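Local structure of ribonuclease T2 (Homo sapiens, 3T0O) at residues 27-32 with 79-84; 19-24 with 32-37; 59-64 with 105-110; 53-58 with 89-94. The protein cleaves single-stranded RNA, preferentially between purine and uridine residues, and in innate immunity degrades microbial RNA so that it can be sensed by TLR8. All coordinates share one frame; numbering follows the deposited sequence. Where two conformers were deposited one is given.

Interaction 1: 27-32 with 79-84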
# COMPACT_ATOMS: atom_id res chain seq x y z
N ILE A 27 0.90 19.68 0.28
CA ILE A 27 1.49 19.81 -1.06
C ILE A 27 2.97 20.10 -0.78
O ILE A 27 3.42 21.23 -0.70
CB ILE A 27 0.85 20.93 -1.92
CG1 ILE A 27 -0.58 20.52 -2.25
CG2 ILE A 27 1.71 21.19 -3.25
CD1 ILE A 27 -1.41 21.61 -2.88
N GLN A 28 3.68 19.01 -0.55
CA GLN A 28 5.09 19.02 -0.23
C GLN A 28 5.74 17.70 -0.57
O GLN A 28 5.14 16.66 -0.50
CB GLN A 28 5.32 19.33 1.23
CG GLN A 28 4.69 18.38 2.16
CD GLN A 28 4.95 18.90 3.52
OE1 GLN A 28 4.95 20.12 3.73
NE2 GLN A 28 5.29 18.02 4.43
N ASN A 29 7.00 17.76 -0.97
CA ASN A 29 7.80 16.58 -1.20
C ASN A 29 7.14 15.62 -2.15
O ASN A 29 6.75 16.07 -3.27
CB ASN A 29 8.24 15.95 0.15
CG ASN A 29 8.97 16.96 0.97
OD1 ASN A 29 9.86 17.65 0.46
ND2 ASN A 29 8.58 17.11 2.23
N ASP A 30 6.95 14.37 -1.74
CA ASP A 30 6.38 13.39 -2.66
C ASP A 30 4.93 13.73 -3.09
O ASP A 30 4.46 13.23 -4.13
CB ASP A 30 6.45 11.97 -2.02
CG ASP A 30 7.88 11.41 -1.98
OD1 ASP A 30 8.68 11.74 -2.85
OD2 ASP A 30 8.23 10.74 -0.96
N CYS A 31 4.22 14.55 -2.30
CA CYS A 31 2.88 14.98 -2.59
C CYS A 31 2.81 16.34 -3.28
O CYS A 31 1.69 16.84 -3.54
CB CYS A 31 2.05 15.05 -1.26
SG CYS A 31 1.72 13.40 -0.72
N ARG A 32 3.94 16.94 -3.61
CA ARG A 32 3.83 18.20 -4.35
C ARG A 32 3.22 17.99 -5.73
O ARG A 32 2.34 18.75 -6.13
CB ARG A 32 5.15 18.90 -4.35
CG ARG A 32 5.05 20.20 -5.08
CD ARG A 32 6.23 21.04 -4.80
NE ARG A 32 6.41 21.41 -3.39
CZ ARG A 32 5.83 22.43 -2.76
NH1 ARG A 32 4.94 23.21 -3.34
NH2 ARG A 32 6.17 22.66 -1.49
N SER A 79 4.47 13.04 4.09
CA SER A 79 5.36 13.70 3.16
C SER A 79 6.45 14.44 3.90
O SER A 79 6.71 15.62 3.61
CB SER A 79 4.59 14.63 2.19
OG SER A 79 3.76 13.82 1.38
N PHE A 80 7.09 13.80 4.87
CA PHE A 80 8.20 14.43 5.58
C PHE A 80 9.38 14.50 4.59
O PHE A 80 9.50 13.65 3.65
CB PHE A 80 8.58 13.51 6.74
CG PHE A 80 7.57 13.43 7.87
CD1 PHE A 80 7.07 14.61 8.46
CD2 PHE A 80 7.17 12.22 8.36
CE1 PHE A 80 6.16 14.56 9.51
CE2 PHE A 80 6.28 12.18 9.49
CZ PHE A 80 5.79 13.33 10.01
N PRO A 81 10.20 15.48 4.77
CA PRO A 81 11.36 15.68 3.88
C PRO A 81 12.32 14.53 4.04
O PRO A 81 12.91 14.08 3.05
CB PRO A 81 11.94 17.01 4.31
CG PRO A 81 11.24 17.45 5.58
CD PRO A 81 9.96 16.57 5.71
N ASN A 82 12.42 14.01 5.26
CA ASN A 82 13.23 12.84 5.47
C ASN A 82 12.36 11.62 5.19
O ASN A 82 11.56 11.22 6.04
CB ASN A 82 13.67 12.77 6.91
CG ASN A 82 14.65 11.65 7.15
OD1 ASN A 82 14.81 10.74 6.29
ND2 ASN A 82 15.34 11.71 8.30
N ARG A 83 12.46 11.07 3.99
CA ARG A 83 11.58 9.99 3.57
C ARG A 83 11.79 8.73 4.43
O ARG A 83 10.93 7.85 4.56
CB ARG A 83 11.89 9.70 2.09
CG ARG A 83 10.78 9.15 1.34
CD ARG A 83 11.20 8.90 -0.11
NE ARG A 83 11.13 10.07 -1.01
CZ ARG A 83 12.18 10.82 -1.40
NH1 ARG A 83 13.43 10.61 -0.96
NH2 ARG A 83 11.95 11.82 -2.24
N SER A 84 12.95 8.65 5.05
CA SER A 84 13.24 7.49 5.81
C SER A 84 12.40 7.44 7.12
O SER A 84 12.29 6.38 7.73
CB SER A 84 14.75 7.26 5.95
OG SER A 84 15.14 7.95 7.08
O HOH W 1 9.72 12.43 1.49

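Interaction 2: 19-24 with 32-37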
# COMPACT_ATOMS: atom_id res chain seq x y z
N TRP A 19 -3.27 5.38 -3.15
CA TRP A 19 -3.35 6.28 -4.27
C TRP A 19 -2.94 7.64 -3.79
O TRP A 19 -3.65 8.26 -3.04
CB TRP A 19 -4.79 6.26 -4.78
CG TRP A 19 -4.97 7.12 -5.98
CD1 TRP A 19 -5.80 8.25 -6.11
CD2 TRP A 19 -4.35 6.95 -7.26
NE1 TRP A 19 -5.70 8.75 -7.40
CE2 TRP A 19 -4.82 7.99 -8.11
CE3 TRP A 19 -3.46 6.00 -7.78
CZ2 TRP A 19 -4.41 8.11 -9.45
CZ3 TRP A 19 -3.03 6.14 -9.10
CH2 TRP A 19 -3.47 7.20 -9.91
N PRO A 20 -1.77 8.10 -4.21
CA PRO A 20 -1.25 9.35 -3.65
C PRO A 20 -2.16 10.53 -3.75
O PRO A 20 -2.31 11.29 -2.81
CB PRO A 20 0.01 9.60 -4.51
CG PRO A 20 0.59 8.19 -4.68
CD PRO A 20 -0.76 7.39 -5.00
N GLU A 21 -2.84 10.73 -4.84
CA GLU A 21 -3.69 11.92 -4.90
C GLU A 21 -4.79 11.92 -3.85
O GLU A 21 -5.19 13.00 -3.37
CB GLU A 21 -4.29 11.99 -6.29
CG GLU A 21 -5.35 13.12 -6.51
CD GLU A 21 -4.82 14.51 -6.21
OE1 GLU A 21 -3.64 14.72 -6.44
OE2 GLU A 21 -5.64 15.41 -5.83
N THR A 22 -5.23 10.71 -3.50
CA THR A 22 -6.18 10.66 -2.39
C THR A 22 -5.57 10.83 -1.02
O THR A 22 -6.11 11.62 -0.20
CB THR A 22 -6.92 9.37 -2.41
OG1 THR A 22 -7.64 9.31 -3.64
CG2 THR A 22 -7.94 9.24 -1.26
N VAL A 23 -4.49 10.13 -0.75
CA VAL A 23 -3.97 10.11 0.60
C VAL A 23 -3.05 11.27 0.97
O VAL A 23 -2.82 11.51 2.19
CB VAL A 23 -3.36 8.75 0.97
CG1 VAL A 23 -4.42 7.58 0.85
CG2 VAL A 23 -2.08 8.45 0.16
N CYS A 24 -2.47 11.90 -0.03
CA CYS A 24 -1.60 13.04 0.25
C CYS A 24 -2.32 14.04 1.12
O CYS A 24 -3.51 14.37 0.92
CB CYS A 24 -1.25 13.68 -1.10
SG CYS A 24 0.14 12.87 -1.89
N ARG A 32 3.94 16.94 -3.61
CA ARG A 32 3.83 18.20 -4.35
C ARG A 32 3.22 17.99 -5.73
O ARG A 32 2.34 18.75 -6.13
CB ARG A 32 5.15 18.90 -4.35
CG ARG A 32 5.05 20.20 -5.08
CD ARG A 32 6.23 21.04 -4.80
NE ARG A 32 6.41 21.41 -3.39
CZ ARG A 32 5.83 22.43 -2.76
NH1 ARG A 32 4.94 23.21 -3.34
NH2 ARG A 32 6.17 22.66 -1.49
N ASP A 33 3.68 16.97 -6.43
CA ASP A 33 3.03 16.46 -7.61
C ASP A 33 2.83 14.97 -7.33
O ASP A 33 3.76 14.21 -7.55
CB ASP A 33 3.96 16.71 -8.83
CG ASP A 33 4.19 18.22 -9.12
OD1 ASP A 33 3.22 18.90 -9.53
OD2 ASP A 33 5.33 18.71 -8.92
N PRO A 34 1.67 14.58 -6.81
CA PRO A 34 1.50 13.19 -6.37
C PRO A 34 1.81 12.26 -7.53
O PRO A 34 1.38 12.51 -8.68
CB PRO A 34 0.04 13.13 -6.00
CG PRO A 34 -0.30 14.60 -5.59
CD PRO A 34 0.50 15.41 -6.51
N PRO A 35 2.58 11.19 -7.26
CA PRO A 35 2.73 10.17 -8.35
C PRO A 35 1.38 9.74 -8.93
O PRO A 35 0.42 9.52 -8.19
CB PRO A 35 3.33 8.97 -7.58
CG PRO A 35 4.09 9.60 -6.46
CD PRO A 35 3.23 10.76 -6.01
N ASP A 36 1.37 9.51 -10.24
CA ASP A 36 0.16 9.10 -10.89
C ASP A 36 0.05 7.57 -10.98
O ASP A 36 -0.55 6.99 -11.94
CB ASP A 36 0.09 9.74 -12.29
CG ASP A 36 1.17 9.23 -13.20
OD1 ASP A 36 1.15 9.59 -14.42
OD2 ASP A 36 2.08 8.51 -12.75
N TYR A 37 0.45 6.91 -9.89
CA TYR A 37 0.32 5.45 -9.83
C TYR A 37 0.20 5.03 -8.39
O TYR A 37 0.58 5.80 -7.50
CB TYR A 37 1.55 4.76 -10.46
CG TYR A 37 2.89 5.27 -10.03
CD1 TYR A 37 3.56 4.70 -8.94
CD2 TYR A 37 3.51 6.26 -10.75
CE1 TYR A 37 4.83 5.10 -8.58
CE2 TYR A 37 4.77 6.70 -10.33
CZ TYR A 37 5.36 6.13 -9.23
OH TYR A 37 6.68 6.55 -8.94
O HOH W 2 -2.15 9.58 -7.39

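Interaction 3: 59-64 with 105-110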
# COMPACT_ATOMS: atom_id res chain seq x y z
N LEU A 59 18.75 2.47 7.91
CA LEU A 59 18.71 2.80 6.51
C LEU A 59 19.85 2.16 5.70
O LEU A 59 19.67 1.69 4.58
CB LEU A 59 18.67 4.32 6.37
CG LEU A 59 18.45 4.87 4.97
CD1 LEU A 59 17.09 4.45 4.43
CD2 LEU A 59 18.54 6.45 5.08
N GLU A 60 21.03 2.14 6.30
CA GLU A 60 22.19 1.54 5.66
C GLU A 60 21.95 0.13 5.13
O GLU A 60 22.50 -0.25 4.09
CB GLU A 60 23.37 1.54 6.65
CG GLU A 60 23.85 2.95 6.95
N GLU A 61 21.11 -0.65 5.83
CA GLU A 61 20.84 -2.04 5.45
C GLU A 61 20.07 -2.20 4.16
O GLU A 61 20.15 -3.26 3.50
CB GLU A 61 20.05 -2.71 6.56
CG GLU A 61 20.94 -2.95 7.75
CD GLU A 61 20.22 -3.70 8.87
OE1 GLU A 61 19.41 -4.58 8.55
OE2 GLU A 61 20.49 -3.41 10.05
N ILE A 62 19.34 -1.16 3.79
CA ILE A 62 18.51 -1.22 2.57
C ILE A 62 19.01 -0.23 1.51
O ILE A 62 18.28 0.14 0.60
CB ILE A 62 17.03 -0.98 2.86
CG1 ILE A 62 16.78 0.39 3.49
CG2 ILE A 62 16.48 -2.12 3.77
CD1 ILE A 62 15.22 0.79 3.38
N LYS A 63 20.24 0.25 1.69
CA LYS A 63 20.84 1.21 0.76
C LYS A 63 20.62 0.84 -0.73
O LYS A 63 20.31 1.69 -1.57
CB LYS A 63 22.34 1.40 1.11
N ASP A 64 20.75 -0.46 -1.04
CA ASP A 64 20.66 -0.92 -2.40
C ASP A 64 19.28 -0.79 -2.95
O ASP A 64 19.09 -0.83 -4.15
CB ASP A 64 21.14 -2.38 -2.55
CG ASP A 64 22.63 -2.52 -2.28
OD1 ASP A 64 23.28 -1.48 -2.04
OD2 ASP A 64 23.17 -3.65 -2.31
N ASN A 105 13.14 -12.01 7.21
CA ASN A 105 13.78 -11.99 8.53
C ASN A 105 14.98 -11.03 8.66
O ASN A 105 15.79 -11.17 9.57
CB ASN A 105 14.07 -13.43 9.01
CG ASN A 105 15.31 -14.01 8.37
OD1 ASN A 105 15.86 -13.42 7.44
ND2 ASN A 105 15.73 -15.17 8.83
N SER A 106 15.04 -10.04 7.79
CA SER A 106 16.03 -8.98 7.93
C SER A 106 15.40 -7.76 7.32
O SER A 106 14.47 -7.88 6.58
CB SER A 106 17.35 -9.32 7.24
OG SER A 106 17.19 -9.29 5.80
N GLN A 107 15.94 -6.58 7.62
CA GLN A 107 15.43 -5.40 7.00
C GLN A 107 15.50 -5.49 5.48
O GLN A 107 14.53 -5.16 4.75
CB GLN A 107 16.06 -4.12 7.55
CG GLN A 107 15.65 -3.98 9.02
CD GLN A 107 16.24 -2.77 9.69
OE1 GLN A 107 16.32 -1.72 9.08
NE2 GLN A 107 16.64 -2.91 11.00
N LYS A 108 16.65 -5.92 4.97
CA LYS A 108 16.80 -5.97 3.53
C LYS A 108 15.80 -6.95 2.90
O LYS A 108 15.27 -6.70 1.81
CB LYS A 108 18.25 -6.34 3.16
CG LYS A 108 18.46 -6.43 1.69
CD LYS A 108 18.48 -5.11 1.01
CE LYS A 108 19.19 -5.25 -0.40
NZ LYS A 108 20.61 -5.70 -0.34
N LYS A 109 15.58 -8.08 3.55
CA LYS A 109 14.71 -9.10 2.99
C LYS A 109 13.27 -8.65 3.05
O LYS A 109 12.54 -8.82 2.07
CB LYS A 109 14.90 -10.43 3.74
CG LYS A 109 16.16 -11.13 3.28
CD LYS A 109 16.55 -12.28 4.25
CE LYS A 109 15.59 -13.44 4.12
NZ LYS A 109 16.21 -14.59 4.98
N TYR A 110 12.85 -8.05 4.16
CA TYR A 110 11.51 -7.54 4.27
C TYR A 110 11.22 -6.45 3.24
O TYR A 110 10.22 -6.49 2.53
CB TYR A 110 11.37 -6.97 5.71
CG TYR A 110 10.09 -6.22 5.91
CD1 TYR A 110 8.90 -6.91 6.05
CD2 TYR A 110 10.07 -4.84 5.94
CE1 TYR A 110 7.70 -6.23 6.26
CE2 TYR A 110 8.87 -4.17 6.15
CZ TYR A 110 7.71 -4.91 6.35
OH TYR A 110 6.50 -4.24 6.55
O HOH W 3 19.07 -6.21 6.40
O HOH W 4 18.06 -6.36 9.63
O HOH W 5 21.14 -2.81 0.48

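Interaction 4: 53-58 with 89-94. With NAG (2-acetamido-2-deoxy-beta-D-glucopyranose), chain B.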
# COMPACT_ATOMS: atom_id res chain seq x y z
N ARG A 53 11.15 -3.51 19.98
CA ARG A 53 11.59 -2.13 20.14
C ARG A 53 13.13 -2.00 20.12
O ARG A 53 13.66 -0.90 19.85
CB ARG A 53 10.99 -1.53 21.43
N SER A 54 13.83 -3.12 20.36
CA SER A 54 15.29 -3.21 20.29
C SER A 54 15.86 -3.47 18.92
O SER A 54 17.06 -3.73 18.82
CB SER A 54 15.84 -4.32 21.20
OG SER A 54 15.36 -4.15 22.52
N TRP A 55 15.02 -3.42 17.86
CA TRP A 55 15.56 -3.67 16.52
C TRP A 55 15.23 -2.48 15.63
O TRP A 55 14.32 -2.51 14.84
CB TRP A 55 14.95 -4.94 15.93
CG TRP A 55 15.61 -5.50 14.72
CD1 TRP A 55 16.65 -4.95 13.99
CD2 TRP A 55 15.20 -6.68 14.02
NE1 TRP A 55 16.92 -5.75 12.91
CE2 TRP A 55 16.04 -6.82 12.90
CE3 TRP A 55 14.19 -7.63 14.24
CZ2 TRP A 55 15.95 -7.90 12.03
CZ3 TRP A 55 14.08 -8.70 13.37
CH2 TRP A 55 14.93 -8.81 12.25
N PRO A 56 15.97 -1.39 15.79
CA PRO A 56 15.63 -0.18 15.09
C PRO A 56 15.88 -0.29 13.59
O PRO A 56 16.76 -1.05 13.13
CB PRO A 56 16.57 0.85 15.70
CG PRO A 56 17.75 0.02 16.20
CD PRO A 56 17.09 -1.20 16.72
N PHE A 57 15.11 0.51 12.88
CA PHE A 57 15.35 0.72 11.45
C PHE A 57 16.78 1.19 11.25
O PHE A 57 17.28 2.03 12.01
CB PHE A 57 14.41 1.79 10.96
CG PHE A 57 14.51 2.05 9.51
CD1 PHE A 57 14.29 1.04 8.59
CD2 PHE A 57 14.99 3.29 9.04
CE1 PHE A 57 14.43 1.26 7.19
CE2 PHE A 57 15.10 3.53 7.66
CZ PHE A 57 14.81 2.56 6.74
N ASN A 58 17.41 0.66 10.20
CA ASN A 58 18.77 1.02 9.85
C ASN A 58 18.79 1.21 8.32
O ASN A 58 18.83 0.25 7.53
CB ASN A 58 19.74 -0.07 10.30
CG ASN A 58 21.17 0.26 9.98
OD1 ASN A 58 21.43 1.28 9.33
ND2 ASN A 58 22.12 -0.59 10.42
N HIS A 89 9.04 3.97 10.35
CA HIS A 89 7.73 3.65 10.95
C HIS A 89 7.25 2.28 10.47
O HIS A 89 6.83 1.43 11.27
CB HIS A 89 6.71 4.73 10.56
CG HIS A 89 5.31 4.41 10.97
ND1 HIS A 89 4.83 4.68 12.23
CD2 HIS A 89 4.28 3.86 10.27
CE1 HIS A 89 3.57 4.26 12.31
NE2 HIS A 89 3.21 3.78 11.14
N GLU A 90 7.37 2.03 9.19
CA GLU A 90 6.90 0.77 8.64
C GLU A 90 7.72 -0.37 9.19
O GLU A 90 7.18 -1.46 9.48
CB GLU A 90 6.96 0.76 7.13
CG GLU A 90 5.88 1.75 6.57
CD GLU A 90 4.45 1.32 6.86
OE1 GLU A 90 4.10 0.12 6.73
OE2 GLU A 90 3.66 2.21 7.26
N TRP A 91 9.05 -0.19 9.23
CA TRP A 91 9.88 -1.25 9.81
C TRP A 91 9.52 -1.55 11.27
O TRP A 91 9.34 -2.69 11.67
CB TRP A 91 11.37 -0.87 9.74
CG TRP A 91 12.18 -1.92 10.54
CD1 TRP A 91 12.75 -1.74 11.78
CD2 TRP A 91 12.32 -3.30 10.22
NE1 TRP A 91 13.33 -2.90 12.19
CE2 TRP A 91 13.04 -3.89 11.28
CE3 TRP A 91 11.91 -4.11 9.15
CZ2 TRP A 91 13.39 -5.27 11.30
CZ3 TRP A 91 12.32 -5.48 9.14
CH2 TRP A 91 12.99 -6.04 10.22
N GLU A 92 9.41 -0.52 12.09
CA GLU A 92 9.28 -0.69 13.53
C GLU A 92 7.88 -1.25 13.87
O GLU A 92 7.72 -2.20 14.70
CB GLU A 92 9.73 0.64 14.22
CG GLU A 92 11.25 0.88 13.89
CD GLU A 92 12.01 2.02 14.58
OE1 GLU A 92 11.38 2.85 15.28
OE2 GLU A 92 13.27 2.08 14.43
N LYS A 93 6.88 -0.76 13.13
CA LYS A 93 5.52 -1.19 13.38
C LYS A 93 5.23 -2.56 12.79
O LYS A 93 4.56 -3.33 13.44
CB LYS A 93 4.52 -0.18 12.87
CG LYS A 93 3.05 -0.44 13.30
CD LYS A 93 2.16 0.71 12.79
CE LYS A 93 0.80 0.77 13.50
NZ LYS A 93 0.90 1.22 14.95
N HIS A 94 5.74 -2.85 11.59
CA HIS A 94 5.29 -4.01 10.86
C HIS A 94 6.39 -5.00 10.56
O HIS A 94 6.22 -6.21 10.73
CB HIS A 94 4.65 -3.56 9.52
CG HIS A 94 3.49 -2.64 9.72
ND1 HIS A 94 2.34 -3.02 10.37
CD2 HIS A 94 3.35 -1.33 9.41
CE1 HIS A 94 1.51 -1.98 10.41
NE2 HIS A 94 2.10 -0.95 9.82
C1 NAG B . 14.87 -8.24 18.48
C2 NAG B . 14.80 -9.75 18.71
C3 NAG B . 16.22 -10.29 18.96
C4 NAG B . 17.23 -9.85 17.89
C5 NAG B . 17.14 -8.33 17.76
C6 NAG B . 17.95 -7.80 16.56
C7 NAG B . 12.78 -10.67 19.65
C8 NAG B . 11.92 -10.94 20.85
N2 NAG B . 13.95 -10.03 19.86
O3 NAG B . 16.25 -11.71 19.14
O4 NAG B . 18.55 -10.14 18.30
O5 NAG B . 15.79 -8.02 17.43
O6 NAG B . 17.62 -8.62 15.45
O7 NAG B . 12.45 -11.02 18.55

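Interaction 1: 27-32 with 79-84
Q28 and N29 converge through their side-chain amides on one backbone oxygen, S79 O, and this double grip is the centre of the contact. N29 ND2 lies 2.8 Å from S79 O along a nearly straight bond (N-H...O 167°), with the oxygen in the amide plane of N29. Q28 NE2 reaches S79 O at 2.9 Å over a more bent path (135°), and the oxygen sits out of the plane of the Q28 amide. The two donors come from opposite faces of the carbonyl plane, so the oxygen is held above and below. The side chain of Q28 gets there with CG between its own N and C (chi1 59°) and an extended chain beyond, which also lays CG 3.8 Å from S79 CB. Beside this pair, D30 and R83 cross at about a right angle in a salt bridge: R83 NE is 3.0 Å from D30 OD2 on its syn lone pair, and R83 NH2 makes a weak bond to D30 OD1. A water bridges F80 O and, weakly, D30 OD2. Further out, D75 bonds both segments and probably helps position them: its N bonds D30 OD2, while its carboxylate receives the N-H groups of S79 and F80. The first loop is tied by the C31-C24 disulfide; in the second, N82, just before the turn into helix 84-98, accepts S84 N in a capping bond, and S84 OG as well. Amide donors thus satisfy a loop carbonyl, and D30, shared by R83 and D75 N, would probably stay ionised while joining two irregular loops.

Interaction 2: 19-24 with 32-37
P20 and P34 meet CB to CB at 3.8 Å where a short helix, residues 20-23, faces the chain returning toward strand 39-45; the C24-C31 disulfide ties the loop between them. P34 and P35 have polyproline II-like backbone angles, and this ribbed, extended piece supplies the bumps. P34 is the main one: its CB leans on P20, while its CG lodges between the side chains of E21 and C24, with E21 OE1 3.4 Å and C24 SG 4.1 Å from P34 CG. E21 forms its wall by bending at the second torsion (chi2 57°), which brings OE1 against CG of P34; the same OE1 is bonded to K228 N of the C-terminal tail. In the next step of the ribbon P35 presents CD, which lies 3.7 Å from P20 CB. The ring of P20 is therefore the bump on the helix side, fitted against the two prolines and the backbone of Y37. W19, the N-cap residue, closes the far end with the benzene part of its indole, where CZ3 comes to 3.5 Å from Y37 C and CH2 touches the D36 carbonyl; its NE1 is bonded to P225 O. One water bridges the two segments: it sits over the centre of the W19 ring, accepts from E21 N at 2.9 Å and donates to P35 O at 2.7 Å, so the first turn of the helix is linked to the ribbon through it. On the side of Y37, P20 CD lies 3.3 Å from Y37 O.

Interaction 3: 59-64 with 105-110
E61 and Q107 cross at about a right angle, with carboxylate and amide planes 32° apart, and E61 OE1 comes to 3.5 Å from Q107 CB. Here the 3-10 segment 59-64, ahead of helix 66-72, packs on the N-terminal turn of helix 107-121. E61 is extended beyond CG, which carries OE1 to the start of that helix. There two waters bridge it to the backbone: one accepts from K108 N and donates to OE1 at 2.7 Å, the other joins OE1 to Q107 N. The Q107 amide bonds P56 O and N58 N instead of the carboxylate. K108 runs the other way, alongside the 3-10 segment. Its chain, bent at chi2 (74°) and chi4, lays CD 3.5 Å from E61 O and brings NZ to D64 OD2 at 3.8 Å, a long salt bridge. A third water links NZ, E61 O and D64 N. Between these two arms I62 CG2 packs against the backbone, 3.7 Å from Q107 O. S106 caps the helix by taking K109 N on its OG. Because the first-turn N-H groups of Q107 and K108 reach E61 through water, its negative charge probably complements the positive end of the helix dipole without direct bonding.

Interaction 4: 53-58 with 89-94
W55 and W91 form an edge-to-face pair, the edge of W91 pointing at the face of W55 with six-membered ring centroids 4.9 Å apart and planes at 80°. W91 CZ2 stands over the centre of the W55 ring, 3.5 Å from W55 CE2. On the same edge of the W91 indole, NE1, which like CZ2 is bonded to CE2, donates to W55 O at 2.9 Å (151°), the oxygen lying in the ring plane, so residue W55 holds W91 by both its carbonyl and its ring. With CG anti to the backbone N (chi1 172°), W91 projects from helix 84-98 toward the loop. F57 completes the close packing, its CD1 3.7 Å from W91 CB, and both aromatic groups also touch Q107 of the next helix. The outer side is looser and more polar. In the E92 conformer described, one of two deposited, OE2 receives F57 N at 2.9 Å on its anti lone pair and brushes P56 CA; K88 forms a salt bridge with this carboxylate. P56 turns away from the helix apart from its CB. The remaining face of W55 meets an N-acetylglucosamine, whose O6 lies over the ring centre, 3.4 Å from W55 CD2. E90 and H94, the probable catalytic residues of this helix, take no part here; E90 instead bonds W44 and touches H41. The buried W91 N-H is thus satisfied by W55 O and, in the conformer described, F57 N by E92, while W55 has W91 on one face and the sugar on the other.

How the interactions relate
Interactions 1 and 2 share R32 and are joined covalently by the C31 SG-C24 SG disulfide, 2.0 Å long, their centres 11 Å apart. Interactions 3 and 4 form a second pair, also 11 Å between centres, in which Q107 probably bonds both ends of the 56-58 loop: NE2 to P56 O and OE1 to N58 N, each at 2.8 Å. S84 links the two pairs, with CB 4.0 Å from L59 CD1 and O 4.0 Å from F57 CE2. The probable active-site residues E90 and H94 lie on the helix segment of interaction 4; the I62 side chain is about 9 Å from that of E90, and the P20 side chain about 9 Å from that of H41, the third probable site.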